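Long-range contacts in alpha-L-arabinofuranosidase B (Aspergillus kawachii, PDB 6SXT), which hydrolyses terminal non-reducing alpha-L-arabinofuranosides, releasing arabinose from the side chains of plant polysaccharides such as arabinoxylan, L-arabinan and arabinogalactan: residues 146-151 with 227-232; 166-171 with 269-274; 240-245 with 304-309; 334-339 with 475-480; 344-349 with 357-362. One frame throughout, in Å; residues are numbered along the deposited sequence.

In the fold
The five contacts fall into two groups, one for each domain. Contacts 1, 2 and 3 lie in the N-terminal catalytic domain. Contacts 1 and 3 have centres only about 7 Å apart; both reach one antiparallel sheet, in which strands 227-235 and 238-245 are neighbours, contact 3 joining it to helix 302-315. Contact 2, its centre about 19 Å from that of contact 1, belongs to a smaller sheet beside the active site; along the chain its segments alternate with those of contacts 1 and 3. Contacts 4 and 5 come later, in the arabinose-binding domain, contact 5 nested within the loop that contact 4 closes. Centres of contacts 1 and 4 are about 43 Å apart, in separate domains.

Contact 1. Residues 146-151 with 227-232; sequences GMYAVL and FVTAAV
The Y148 ring is approached obliquely by the T229 methyl CG2, which comes to 4.4 Å from Y148 CD2. Y148 CB packs on A231 CB at 4.2 Å, but with CG set between the backbone N and the carbonyl carbon (chi1 82°) the ring leads away from strand 227-232, and its hydroxyl is hydrogen-bonded to E292. V308 and I312 of helix 302-315 also touch the Y148 side chain. F227, the second aromatic group, meets the rings of Y291 and Y317.

The other face of the sheet carries M147, A149 and L151 beside V232, A230 and V228. M147 and V232 run side by side, M147 CG 3.9 Å from V232 CB, and L151 CB lies equally close to V228 CG1. I182 of strand 180-185 touches M147, A230 and V232 here.

Three hydrogen-bonded pairs, M147-V232, A149-A230 and L151-V228, supply six backbone bonds. The A230 N to A149 O bond is 2.9 Å and nearly straight (172°); M147 N to V232 O, 2.8 Å, is bent to 140°. Between the rungs, Y148 CA donates a close CA-H...O contact to A230 O (3.0 Å).

Strand 145-152 also pairs with 288-296 and belongs to the large antiparallel sheet, as expected of the beta-sandwich of concanavalin-like catalytic domains.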
# COMPACT_ATOMS: atom_id res chain seq x y z
N GLY A 146 -15.02 -17.88 2.78
CA GLY A 146 -15.17 -16.44 3.05
C GLY A 146 -13.81 -15.79 3.17
O GLY A 146 -12.80 -16.48 3.24
N MET A 147 -13.82 -14.48 3.16
CA MET A 147 -12.61 -13.68 3.31
C MET A 147 -13.04 -12.31 3.81
O MET A 147 -14.21 -11.89 3.66
CB MET A 147 -11.82 -13.60 2.02
CG MET A 147 -12.55 -12.95 0.88
SD MET A 147 -11.87 -13.42 -0.75
CE MET A 147 -12.51 -15.07 -0.95
N TYR A 148 -12.10 -11.61 4.42
CA TYR A 148 -12.28 -10.16 4.64
C TYR A 148 -10.91 -9.49 4.57
O TYR A 148 -9.89 -10.18 4.72
CB TYR A 148 -12.99 -9.80 5.96
CG TYR A 148 -12.11 -9.76 7.20
CD1 TYR A 148 -11.88 -10.89 7.95
CD2 TYR A 148 -11.46 -8.59 7.58
CE1 TYR A 148 -11.03 -10.88 9.04
CE2 TYR A 148 -10.62 -8.56 8.66
CZ TYR A 148 -10.41 -9.70 9.41
OH TYR A 148 -9.55 -9.70 10.49
N ALA A 149 -10.92 -8.19 4.38
CA ALA A 149 -9.74 -7.36 4.55
C ALA A 149 -10.15 -6.04 5.12
O ALA A 149 -11.24 -5.52 4.77
CB ALA A 149 -8.98 -7.20 3.26
N VAL A 150 -9.24 -5.45 5.89
CA VAL A 150 -9.37 -4.03 6.28
C VAL A 150 -8.36 -3.27 5.43
O VAL A 150 -7.14 -3.59 5.45
CB VAL A 150 -9.13 -3.79 7.77
CG1 VAL A 150 -9.11 -2.30 8.10
CG2 VAL A 150 -10.18 -4.53 8.61
N LEU A 151 -8.86 -2.33 4.65
CA LEU A 151 -8.11 -1.58 3.62
C LEU A 151 -8.27 -0.08 3.84
O LEU A 151 -9.14 0.37 4.56
CB LEU A 151 -8.65 -1.96 2.23
CG LEU A 151 -8.76 -3.45 1.93
CD1 LEU A 151 -9.43 -3.66 0.55
CD2 LEU A 151 -7.39 -4.11 1.95
N PHE A 227 -10.91 3.75 6.63
CA PHE A 227 -10.67 2.33 6.91
C PHE A 227 -11.94 1.59 6.53
O PHE A 227 -13.03 1.85 7.10
CB PHE A 227 -10.33 2.09 8.38
CG PHE A 227 -9.08 2.79 8.80
CD1 PHE A 227 -7.84 2.21 8.61
CD2 PHE A 227 -9.15 4.00 9.47
CE1 PHE A 227 -6.68 2.89 8.97
CE2 PHE A 227 -8.00 4.65 9.89
CZ PHE A 227 -6.78 4.10 9.62
N VAL A 228 -11.83 0.69 5.56
CA VAL A 228 -12.98 -0.07 5.05
C VAL A 228 -12.82 -1.53 5.40
O VAL A 228 -11.74 -2.11 5.18
CB VAL A 228 -13.24 0.19 3.56
CG1 VAL A 228 -12.10 -0.17 2.69
CG2 VAL A 228 -14.51 -0.54 3.11
N THR A 229 -13.88 -2.14 5.94
CA THR A 229 -13.95 -3.60 6.04
C THR A 229 -14.63 -4.12 4.80
O THR A 229 -15.80 -3.77 4.58
CB THR A 229 -14.73 -4.09 7.25
OG1 THR A 229 -14.14 -3.50 8.42
CG2 THR A 229 -14.66 -5.59 7.36
N ALA A 230 -13.94 -4.93 4.01
CA ALA A 230 -14.54 -5.61 2.85
C ALA A 230 -14.70 -7.06 3.22
O ALA A 230 -13.66 -7.70 3.50
CB ALA A 230 -13.66 -5.43 1.64
N ALA A 231 -15.91 -7.63 3.16
CA ALA A 231 -16.15 -9.04 3.49
C ALA A 231 -16.81 -9.68 2.28
O ALA A 231 -17.90 -9.22 1.84
CB ALA A 231 -16.98 -9.23 4.74
N VAL A 232 -16.20 -10.75 1.80
CA VAL A 232 -16.66 -11.43 0.56
C VAL A 232 -16.79 -12.91 0.87
O VAL A 232 -15.97 -13.50 1.64
CB VAL A 232 -15.70 -11.15 -0.62
CG1 VAL A 232 -15.84 -12.19 -1.74
CG2 VAL A 232 -15.90 -9.74 -1.10

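Contact 2. Residues 166-171 with 269-274; sequences NAETSS and SKEGAI. With EDO (1,2-ethanediol), chain N.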
# COMPACT_ATOMS: atom_id res chain seq x y z
N ASN A 166 -8.44 -15.55 -3.45
CA ASN A 166 -8.18 -16.87 -4.07
C ASN A 166 -7.84 -16.67 -5.54
O ASN A 166 -8.58 -15.94 -6.25
CB ASN A 166 -9.43 -17.73 -3.91
CG ASN A 166 -9.20 -19.23 -4.02
OD1 ASN A 166 -8.53 -19.67 -4.97
ND2 ASN A 166 -9.69 -20.00 -3.06
N ALA A 167 -6.75 -17.29 -6.00
CA ALA A 167 -6.29 -17.10 -7.37
C ALA A 167 -5.63 -18.35 -7.95
O ALA A 167 -5.65 -19.38 -7.32
CB ALA A 167 -5.43 -15.89 -7.47
N GLU A 168 -5.05 -18.16 -9.13
CA GLU A 168 -4.48 -19.26 -9.92
C GLU A 168 -3.09 -19.62 -9.42
O GLU A 168 -2.28 -18.73 -9.13
CB GLU A 168 -4.37 -18.82 -11.36
CG GLU A 168 -5.70 -18.58 -12.02
CD GLU A 168 -6.12 -17.13 -12.09
OE1 GLU A 168 -5.63 -16.35 -11.24
OE2 GLU A 168 -6.88 -16.79 -13.04
N THR A 169 -2.77 -20.91 -9.36
CA THR A 169 -1.45 -21.34 -8.88
C THR A 169 -0.35 -21.08 -9.90
O THR A 169 0.80 -21.09 -9.51
CB THR A 169 -1.45 -22.81 -8.48
OG1 THR A 169 -1.91 -23.57 -9.60
CG2 THR A 169 -2.34 -23.08 -7.30
N SER A 170 -0.69 -20.87 -11.17
CA SER A 170 0.30 -20.61 -12.23
C SER A 170 0.69 -19.14 -12.36
O SER A 170 1.53 -18.82 -13.23
CB SER A 170 -0.23 -21.13 -13.54
OG SER A 170 -1.42 -20.47 -13.90
N SER A 171 -0.02 -18.20 -11.70
CA SER A 171 0.15 -16.76 -11.90
C SER A 171 -0.28 -16.36 -13.31
O SER A 171 0.15 -15.31 -13.80
CB SER A 171 1.54 -16.29 -11.59
OG SER A 171 2.00 -16.82 -10.34
N SER A 269 -14.14 -22.61 -10.46
CA SER A 269 -12.92 -23.42 -10.66
C SER A 269 -11.76 -22.85 -9.83
O SER A 269 -10.71 -22.56 -10.38
CB SER A 269 -12.57 -23.44 -12.11
OG SER A 269 -13.65 -24.00 -12.82
N LYS A 270 -11.99 -22.63 -8.54
CA LYS A 270 -10.93 -21.94 -7.76
C LYS A 270 -9.71 -22.85 -7.63
O LYS A 270 -9.89 -24.11 -7.55
CB LYS A 270 -11.47 -21.56 -6.40
CG LYS A 270 -12.63 -20.58 -6.53
CD LYS A 270 -13.08 -20.10 -5.20
CE LYS A 270 -13.51 -21.16 -4.27
NZ LYS A 270 -14.81 -21.73 -4.76
N GLU A 271 -8.54 -22.24 -7.57
CA GLU A 271 -7.27 -23.01 -7.56
C GLU A 271 -6.59 -22.98 -6.19
O GLU A 271 -5.66 -23.78 -5.99
CB GLU A 271 -6.39 -22.48 -8.67
CG GLU A 271 -7.06 -22.60 -10.05
CD GLU A 271 -6.12 -22.41 -11.22
OE1 GLU A 271 -4.91 -22.24 -11.01
OE2 GLU A 271 -6.64 -22.32 -12.38
N GLY A 272 -6.99 -22.06 -5.28
CA GLY A 272 -6.48 -22.08 -3.91
C GLY A 272 -5.21 -21.26 -3.67
O GLY A 272 -4.80 -21.19 -2.53
N ALA A 273 -4.65 -20.58 -4.65
CA ALA A 273 -3.50 -19.69 -4.42
C ALA A 273 -4.02 -18.44 -3.69
O ALA A 273 -5.23 -18.16 -3.80
CB ALA A 273 -2.83 -19.31 -5.71
N ILE A 274 -3.11 -17.69 -3.08
CA ILE A 274 -3.49 -16.43 -2.44
C ILE A 274 -2.69 -15.30 -3.06
O ILE A 274 -1.45 -15.41 -3.16
CB ILE A 274 -3.23 -16.51 -0.93
CG1 ILE A 274 -3.82 -17.78 -0.34
CG2 ILE A 274 -3.75 -15.25 -0.24
CD1 ILE A 274 -3.51 -17.95 1.15
C1 EDO N . -5.40 -26.58 -9.55
O1 EDO N . -4.39 -25.76 -10.04
C2 EDO N . -5.57 -26.47 -8.07
O2 EDO N . -6.61 -27.33 -7.58
O HOH W 1 -8.88 -19.44 -7.65
O HOH W 2 -3.04 -22.28 -12.78
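N166 reaches across to the turn before strand 273-276: its OD1 accepts G272 N at 2.9 Å. CG stands anti to the backbone N (chi1 -159°), which carries the amide over to that turn. A water donates to the same OD1 at 2.7 Å and accepts E271 N, so one oxygen serves two successive backbone NH groups, the second indirectly. ND2 is held by A139 O and E145 OE1, which fixes the rotation of the amide.

A167 forms the hydrogen-bonded pair with A273. A167 N donates to A273 O (2.8 Å), and A273 N returns a longer bond to A167 O (3.1 Å). The methyl CB of A273 sits tightly, 3.2 Å from A167 O.

E168 begins a type I turn that runs to S171. Its CB lies 3.5 Å from E271 OE1, and the side chains pass at a slant, with their carboxylate planes nearly perpendicular (88°). E271 turns its other oxygen, OE2, to H178 and T174.

T169 N donates to E271 OE1 at 3.0 Å, on the anti side and 23° out of the carboxylate plane, while T169 CG2 rests near A273 CB. S170 OG shares a water with the same OE1, to which the water donates at 2.6 Å; thus E271 is tied to the turn at two places.

Strand 166-167 forms one border of a four-stranded antiparallel sheet, and the E168 side chain at the start of the turn borders the active site, close to the nucleophile E205 and to the bound cyclopentyl inhibitor.

Contact 3. Residues 240-245 with 304-309; sequences AIRGAN and TENSVQ
One salt bridge joins strand to helix: R242 NH1 donates to E305 OE1 at 2.9 Å. The carboxylate oxygen lies in the guanidinium plane, at its edge, but is itself met on its anti side with the donor well out of the carboxylate plane. K233 makes a second salt bridge to the same OE1, so this buried oxygen faces two positive groups, which would probably stabilise its charge. E305 CB is also close, 3.4 Å from R242 NH1.

Hydrogen bonding brings in N306. Its OD1 receives R242 NH2 at 2.9 Å, in the carbonyl plane and on a lone pair, with a weak bond from NH1 (3.3 Å) beside it. Amide and guanidinium planes are turned 61° apart. A bend in the arginine chain at chi3 (74°) turns the guanidinium edge toward both helix residues, while NE binds T253 and NH1 also donates to D302 O; bonds on all three nitrogens would hold the group against rotation.

In the catalytic beta-sandwich, helix 302-315 packs against one face of the large sheet; the axis of its segment 304-309 passes 10.7 Å from that of strand segment 240-245, at 23°.

Van der Waals contact is modest: A244 CB points toward the helix and packs against the Q309 side chain. L251, from the adjoining strand 250-257, touches R242, A244, E305 and Q309.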
# COMPACT_ATOMS: atom_id res chain seq x y z
N ALA A 240 -21.40 -13.10 -2.03
CA ALA A 240 -21.85 -11.84 -1.41
C ALA A 240 -20.70 -10.85 -1.26
O ALA A 240 -19.52 -11.25 -1.14
CB ALA A 240 -22.43 -12.10 -0.06
N ILE A 241 -21.06 -9.58 -1.28
CA ILE A 241 -20.18 -8.43 -0.96
C ILE A 241 -20.83 -7.75 0.22
O ILE A 241 -21.96 -7.31 0.10
CB ILE A 241 -20.05 -7.42 -2.10
CG1 ILE A 241 -19.47 -8.07 -3.36
CG2 ILE A 241 -19.30 -6.19 -1.65
CD1 ILE A 241 -19.56 -7.19 -4.57
N ARG A 242 -20.04 -7.53 1.26
CA ARG A 242 -20.48 -6.71 2.41
C ARG A 242 -19.38 -5.70 2.73
O ARG A 242 -18.20 -6.02 2.52
CB ARG A 242 -20.76 -7.62 3.60
CG ARG A 242 -21.79 -8.69 3.31
CD ARG A 242 -22.14 -9.54 4.51
NE ARG A 242 -22.98 -8.81 5.46
CZ ARG A 242 -23.03 -9.04 6.77
NH1 ARG A 242 -22.27 -9.95 7.35
NH2 ARG A 242 -23.86 -8.32 7.49
N GLY A 243 -19.76 -4.54 3.20
CA GLY A 243 -18.80 -3.47 3.47
C GLY A 243 -19.20 -2.74 4.74
O GLY A 243 -20.37 -2.61 5.06
N ALA A 244 -18.22 -2.20 5.40
CA ALA A 244 -18.39 -1.39 6.63
C ALA A 244 -17.30 -0.37 6.71
O ALA A 244 -16.22 -0.53 6.11
CB ALA A 244 -18.34 -2.23 7.87
N ASN A 245 -17.56 0.69 7.51
CA ASN A 245 -16.50 1.53 8.10
C ASN A 245 -15.82 0.71 9.17
O ASN A 245 -16.44 0.31 10.12
CB ASN A 245 -17.16 2.77 8.70
CG ASN A 245 -16.13 3.77 9.19
OD1 ASN A 245 -14.96 3.43 9.35
ND2 ASN A 245 -16.61 4.97 9.54
N THR A 304 -21.58 -14.34 11.95
CA THR A 304 -20.12 -14.53 12.21
C THR A 304 -19.40 -13.29 11.72
O THR A 304 -18.59 -12.72 12.45
CB THR A 304 -19.62 -15.77 11.50
OG1 THR A 304 -20.20 -16.92 12.12
CG2 THR A 304 -18.11 -15.90 11.48
N GLU A 305 -19.66 -12.86 10.50
CA GLU A 305 -19.04 -11.63 9.97
C GLU A 305 -19.37 -10.41 10.81
O GLU A 305 -18.50 -9.56 11.02
CB GLU A 305 -19.47 -11.42 8.53
CG GLU A 305 -18.86 -12.44 7.61
CD GLU A 305 -19.44 -12.33 6.21
OE1 GLU A 305 -20.67 -12.02 6.11
OE2 GLU A 305 -18.69 -12.54 5.23
N ASN A 306 -20.61 -10.28 11.29
CA ASN A 306 -20.98 -9.13 12.12
C ASN A 306 -20.11 -9.12 13.40
O ASN A 306 -19.72 -8.04 13.82
CB ASN A 306 -22.46 -9.19 12.48
CG ASN A 306 -23.39 -8.99 11.29
OD1 ASN A 306 -22.99 -8.45 10.25
ND2 ASN A 306 -24.66 -9.40 11.48
N SER A 307 -19.86 -10.28 13.96
CA SER A 307 -19.03 -10.39 15.20
C SER A 307 -17.60 -9.97 14.85
O SER A 307 -16.94 -9.31 15.66
CB SER A 307 -19.09 -11.76 15.81
OG SER A 307 -20.39 -11.95 16.38
N VAL A 308 -17.09 -10.43 13.71
CA VAL A 308 -15.74 -10.00 13.23
C VAL A 308 -15.69 -8.48 13.09
O VAL A 308 -14.73 -7.84 13.54
CB VAL A 308 -15.39 -10.71 11.91
CG1 VAL A 308 -14.13 -10.12 11.30
CG2 VAL A 308 -15.23 -12.20 12.15
N GLN A 309 -16.71 -7.86 12.48
CA GLN A 309 -16.75 -6.40 12.29
C GLN A 309 -16.77 -5.68 13.65
O GLN A 309 -16.07 -4.70 13.80
CB GLN A 309 -17.92 -5.99 11.39
CG GLN A 309 -18.24 -4.53 11.44
CD GLN A 309 -17.21 -3.57 10.90
OE1 GLN A 309 -17.35 -2.33 11.05
NE2 GLN A 309 -16.25 -4.10 10.22

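Contact 4. Residues 334-339 with 475-480; sequences VSLRVT and FEIETA
R337 and E478 form the salt bridge of this contact, R337 NE donating to E478 OE2 at 2.8 Å and nearly straight. R337 has CG anti to its own N (chi1 -171°), runs out extended and bends at chi3 (58°), laying the NE edge against the glutamate; OE2 is in the guanidinium plane, though the donor comes from above the carboxylate plane. E478 stays extended beyond CG, and its OE1 takes Y347 OH. E476 CG, placed by chi1 (-75°), lies 3.5 Å from R337 NH2; the bend at chi2 then turns the carboxylate, whose OE2 accepts a water that R337 NH2 reaches weakly.

Backbone bonds run both ways in the S335-E478 and R337-E476 pairs, joining the first and last strands of the beta-trefoil arabinose-binding domain and so closing it.

On the opposite face, L336 and I477 lie side by side, L336 CD2 to I477 CG1 4.0 Å. F475 runs alongside V338 there, with F475 CE1 4.1 Å from V338 CG2, and both touch H447, a substrate-binding residue. From the strand end, V334 CG1 reaches I477 CG2, the branch anti to the backbone N, at 3.8 Å.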
# COMPACT_ATOMS: atom_id res chain seq x y z
N VAL A 334 11.96 27.65 1.60
CA VAL A 334 13.21 27.00 2.05
C VAL A 334 14.16 26.82 0.90
O VAL A 334 13.73 26.77 -0.27
CB VAL A 334 12.90 25.61 2.70
CG1 VAL A 334 11.94 25.77 3.86
CG2 VAL A 334 12.39 24.62 1.67
N SER A 335 15.42 26.56 1.24
CA SER A 335 16.38 25.96 0.31
C SER A 335 16.83 24.65 0.98
O SER A 335 16.82 24.57 2.22
CB SER A 335 17.55 26.89 -0.03
OG SER A 335 17.04 28.02 -0.76
N LEU A 336 17.17 23.69 0.17
CA LEU A 336 17.47 22.30 0.65
C LEU A 336 18.90 22.00 0.23
O LEU A 336 19.22 21.85 -0.98
CB LEU A 336 16.44 21.32 0.04
CG LEU A 336 15.01 21.57 0.50
CD1 LEU A 336 14.04 20.77 -0.32
CD2 LEU A 336 14.83 21.23 1.98
N ARG A 337 19.77 21.84 1.22
CA ARG A 337 21.22 21.70 0.99
C ARG A 337 21.66 20.24 1.03
O ARG A 337 21.22 19.51 1.95
CB ARG A 337 22.01 22.48 2.05
CG ARG A 337 23.49 22.53 1.70
CD ARG A 337 24.30 23.41 2.63
NE ARG A 337 24.19 22.99 4.02
CZ ARG A 337 24.82 21.96 4.56
NH1 ARG A 337 25.64 21.22 3.85
NH2 ARG A 337 24.65 21.69 5.84
N VAL A 338 22.42 19.83 0.03
CA VAL A 338 23.04 18.49 -0.05
C VAL A 338 23.96 18.27 1.13
O VAL A 338 24.69 19.22 1.55
CB VAL A 338 23.75 18.33 -1.39
CG1 VAL A 338 24.57 17.08 -1.45
CG2 VAL A 338 22.77 18.35 -2.54
N THR A 339 23.96 17.06 1.70
CA THR A 339 24.79 16.76 2.89
C THR A 339 25.84 15.72 2.55
O THR A 339 26.69 15.46 3.42
CB THR A 339 23.95 16.32 4.11
OG1 THR A 339 23.39 15.03 3.81
CG2 THR A 339 22.91 17.34 4.47
N PHE A 475 18.91 16.00 3.43
CA PHE A 475 19.05 17.43 3.03
C PHE A 475 18.82 18.31 4.23
O PHE A 475 17.86 18.13 4.98
CB PHE A 475 18.05 17.77 1.93
CG PHE A 475 18.23 16.94 0.72
CD1 PHE A 475 19.14 17.28 -0.29
CD2 PHE A 475 17.55 15.74 0.57
CE1 PHE A 475 19.29 16.50 -1.41
CE2 PHE A 475 17.71 14.96 -0.55
CZ PHE A 475 18.57 15.32 -1.55
N GLU A 476 19.67 19.32 4.41
CA GLU A 476 19.46 20.33 5.46
C GLU A 476 18.50 21.39 4.97
O GLU A 476 18.62 21.85 3.82
CB GLU A 476 20.78 20.96 5.87
CG GLU A 476 21.64 20.04 6.73
CD GLU A 476 21.22 19.95 8.19
OE1 GLU A 476 20.20 20.53 8.59
OE2 GLU A 476 21.98 19.29 8.93
N ILE A 477 17.59 21.80 5.83
CA ILE A 477 16.55 22.82 5.54
C ILE A 477 17.17 24.15 5.95
O ILE A 477 17.50 24.34 7.13
CB ILE A 477 15.26 22.57 6.30
CG1 ILE A 477 14.68 21.18 6.02
CG2 ILE A 477 14.25 23.67 5.99
CD1 ILE A 477 13.63 20.76 7.03
N GLU A 478 17.31 25.03 4.96
CA GLU A 478 17.93 26.36 5.17
C GLU A 478 16.96 27.44 4.75
O GLU A 478 16.00 27.19 4.03
CB GLU A 478 19.28 26.39 4.47
CG GLU A 478 20.24 25.55 5.26
CD GLU A 478 21.66 25.46 4.81
OE1 GLU A 478 22.01 26.20 3.84
OE2 GLU A 478 22.37 24.66 5.43
N THR A 479 17.24 28.65 5.24
CA THR A 479 16.60 29.88 4.72
C THR A 479 16.64 29.88 3.19
O THR A 479 17.68 29.55 2.63
CB THR A 479 17.39 31.10 5.24
OG1 THR A 479 17.48 31.00 6.66
CG2 THR A 479 16.71 32.39 4.88
N ALA A 480 15.54 30.23 2.56
CA ALA A 480 15.48 30.33 1.08
C ALA A 480 16.43 31.44 0.60
O ALA A 480 16.49 32.53 1.19
CB ALA A 480 14.09 30.61 0.64
O HOH W 3 24.74 19.13 7.92

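Contact 5. Residues 344-349 with 357-362; sequences TTRYIA and TQVVDD. With SO4 (sulfate ion), chain R.
The polar grip is that of R346 on T357. R346 NE donates to T357 OG1 at 3.0 Å and NH1 to T357 O at 2.9 Å, a side-on arrangement that uses two arginine nitrogens on two oxygens of one residue. The hydroxyl lies near the guanidinium plane; the carbonyl is approached from above its own plane. A bend at chi3 (76°) folds the arginine back across strand 357-359 to reach them. A sulfate, probably from the crystallisation liquor, takes the outer edge: R346 NH1 to sulfate O3 is 3.0 Å and NH2 to sulfate O2 3.1 Å. One guanidinium face lies over the backbone, with V359 N 4.3 Å above the plane at its centre.

Backbone pairing is short. Y347 and Q358 exchange both bonds, Y347 N to Q358 O measuring 2.8 Å, and R346 faces V359 with side chains that diverge. Beyond the paired residues a water bridges the two segments, donating to T345 O and V360 O (2.6 Å).

Side-chain packing flanks the ladder. Y347 CD1 meets V360 CB at 4.0 Å, the two side chains crossing obliquely, while the T345 hydroxyl OG1 lies beside V359 CG2.

The contact is the open end of the beta hairpin 346-351/354-359 in the arabinose-binding domain. Strand 346-351 bonds through R346 and I348 to V338 and L336 of strand 333-338; V360 packs on L368 of helix 366-371, and T357 touches H447 of strand 444-448.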
# COMPACT_ATOMS: atom_id res chain seq x y z
N THR A 344 28.55 19.28 -0.53
CA THR A 344 27.85 19.97 0.57
C THR A 344 27.61 21.47 0.28
O THR A 344 26.96 22.08 1.12
CB THR A 344 28.55 19.78 1.92
OG1 THR A 344 29.87 20.32 1.85
CG2 THR A 344 28.69 18.32 2.33
N THR A 345 28.14 22.03 -0.82
CA THR A 345 27.83 23.43 -1.20
C THR A 345 26.71 23.44 -2.24
O THR A 345 26.32 24.53 -2.69
CB THR A 345 29.07 24.19 -1.72
OG1 THR A 345 29.48 23.58 -2.94
CG2 THR A 345 30.20 24.13 -0.72
N ARG A 346 26.14 22.29 -2.57
CA ARG A 346 25.06 22.19 -3.59
C ARG A 346 23.70 22.21 -2.91
O ARG A 346 23.53 21.73 -1.75
CB ARG A 346 25.17 20.97 -4.48
CG ARG A 346 26.55 20.79 -5.10
CD ARG A 346 26.65 19.65 -6.05
NE ARG A 346 26.05 19.88 -7.34
CZ ARG A 346 26.70 20.39 -8.39
NH1 ARG A 346 26.09 20.58 -9.53
NH2 ARG A 346 27.98 20.69 -8.27
N TYR A 347 22.72 22.70 -3.62
CA TYR A 347 21.31 22.84 -3.21
C TYR A 347 20.41 22.26 -4.29
O TYR A 347 20.77 22.22 -5.48
CB TYR A 347 20.92 24.29 -2.97
CG TYR A 347 21.55 24.89 -1.75
CD1 TYR A 347 22.87 25.32 -1.80
CD2 TYR A 347 20.85 25.07 -0.57
CE1 TYR A 347 23.49 25.87 -0.71
CE2 TYR A 347 21.46 25.62 0.55
CZ TYR A 347 22.77 26.09 0.45
OH TYR A 347 23.38 26.61 1.56
N ILE A 348 19.21 21.80 -3.88
CA ILE A 348 18.20 21.32 -4.84
C ILE A 348 17.70 22.55 -5.61
O ILE A 348 17.17 23.50 -5.00
CB ILE A 348 17.02 20.59 -4.15
CG1 ILE A 348 17.56 19.41 -3.34
CG2 ILE A 348 16.00 20.19 -5.20
CD1 ILE A 348 16.49 18.52 -2.74
N ALA A 349 17.86 22.46 -6.90
CA ALA A 349 17.45 23.56 -7.79
C ALA A 349 16.77 22.96 -9.00
O ALA A 349 16.39 21.75 -9.03
CB ALA A 349 18.68 24.37 -8.16
N THR A 357 20.95 19.36 -8.61
CA THR A 357 21.67 20.08 -7.57
C THR A 357 22.69 20.99 -8.27
O THR A 357 23.25 20.56 -9.29
CB THR A 357 22.31 19.18 -6.52
OG1 THR A 357 23.42 18.53 -7.12
CG2 THR A 357 21.32 18.16 -5.96
N GLN A 358 22.86 22.13 -7.66
CA GLN A 358 23.82 23.16 -8.11
C GLN A 358 24.42 23.84 -6.89
O GLN A 358 23.76 24.04 -5.85
CB GLN A 358 23.06 24.14 -9.01
CG GLN A 358 22.54 23.51 -10.28
CD GLN A 358 21.93 24.54 -11.22
OE1 GLN A 358 22.61 25.48 -11.66
NE2 GLN A 358 20.66 24.38 -11.55
N VAL A 359 25.65 24.30 -7.05
CA VAL A 359 26.29 25.21 -6.09
C VAL A 359 25.49 26.50 -6.13
O VAL A 359 25.28 27.07 -7.23
CB VAL A 359 27.78 25.46 -6.42
CG1 VAL A 359 28.38 26.49 -5.48
CG2 VAL A 359 28.60 24.17 -6.45
N VAL A 360 25.05 26.93 -4.98
CA VAL A 360 24.32 28.19 -4.82
C VAL A 360 24.93 28.91 -3.63
O VAL A 360 25.10 28.31 -2.55
CB VAL A 360 22.80 28.04 -4.69
CG1 VAL A 360 22.12 29.40 -4.73
CG2 VAL A 360 22.23 27.11 -5.75
N ASP A 361 25.31 30.17 -3.81
CA ASP A 361 25.76 30.99 -2.68
C ASP A 361 25.32 32.43 -2.89
O ASP A 361 24.53 32.71 -3.81
CB ASP A 361 27.27 30.83 -2.49
CG ASP A 361 28.09 31.26 -3.69
OD1 ASP A 361 27.66 32.18 -4.42
OD2 ASP A 361 29.12 30.65 -3.92
N ASP A 362 25.72 33.31 -1.98
CA ASP A 362 25.23 34.71 -2.02
C ASP A 362 25.62 35.38 -3.35
O ASP A 362 24.91 36.32 -3.72
CB ASP A 362 25.75 35.49 -0.81
CG ASP A 362 25.10 36.86 -0.66
OD1 ASP A 362 23.85 36.92 -0.54
OD2 ASP A 362 25.84 37.86 -0.72
S SO4 R . 28.92 21.65 -11.68
O1 SO4 R . 29.62 22.26 -12.78
O2 SO4 R . 29.09 22.46 -10.50
O3 SO4 R . 27.49 21.53 -12.03
O4 SO4 R . 29.48 20.34 -11.43
O HOH W 4 27.05 26.94 -1.54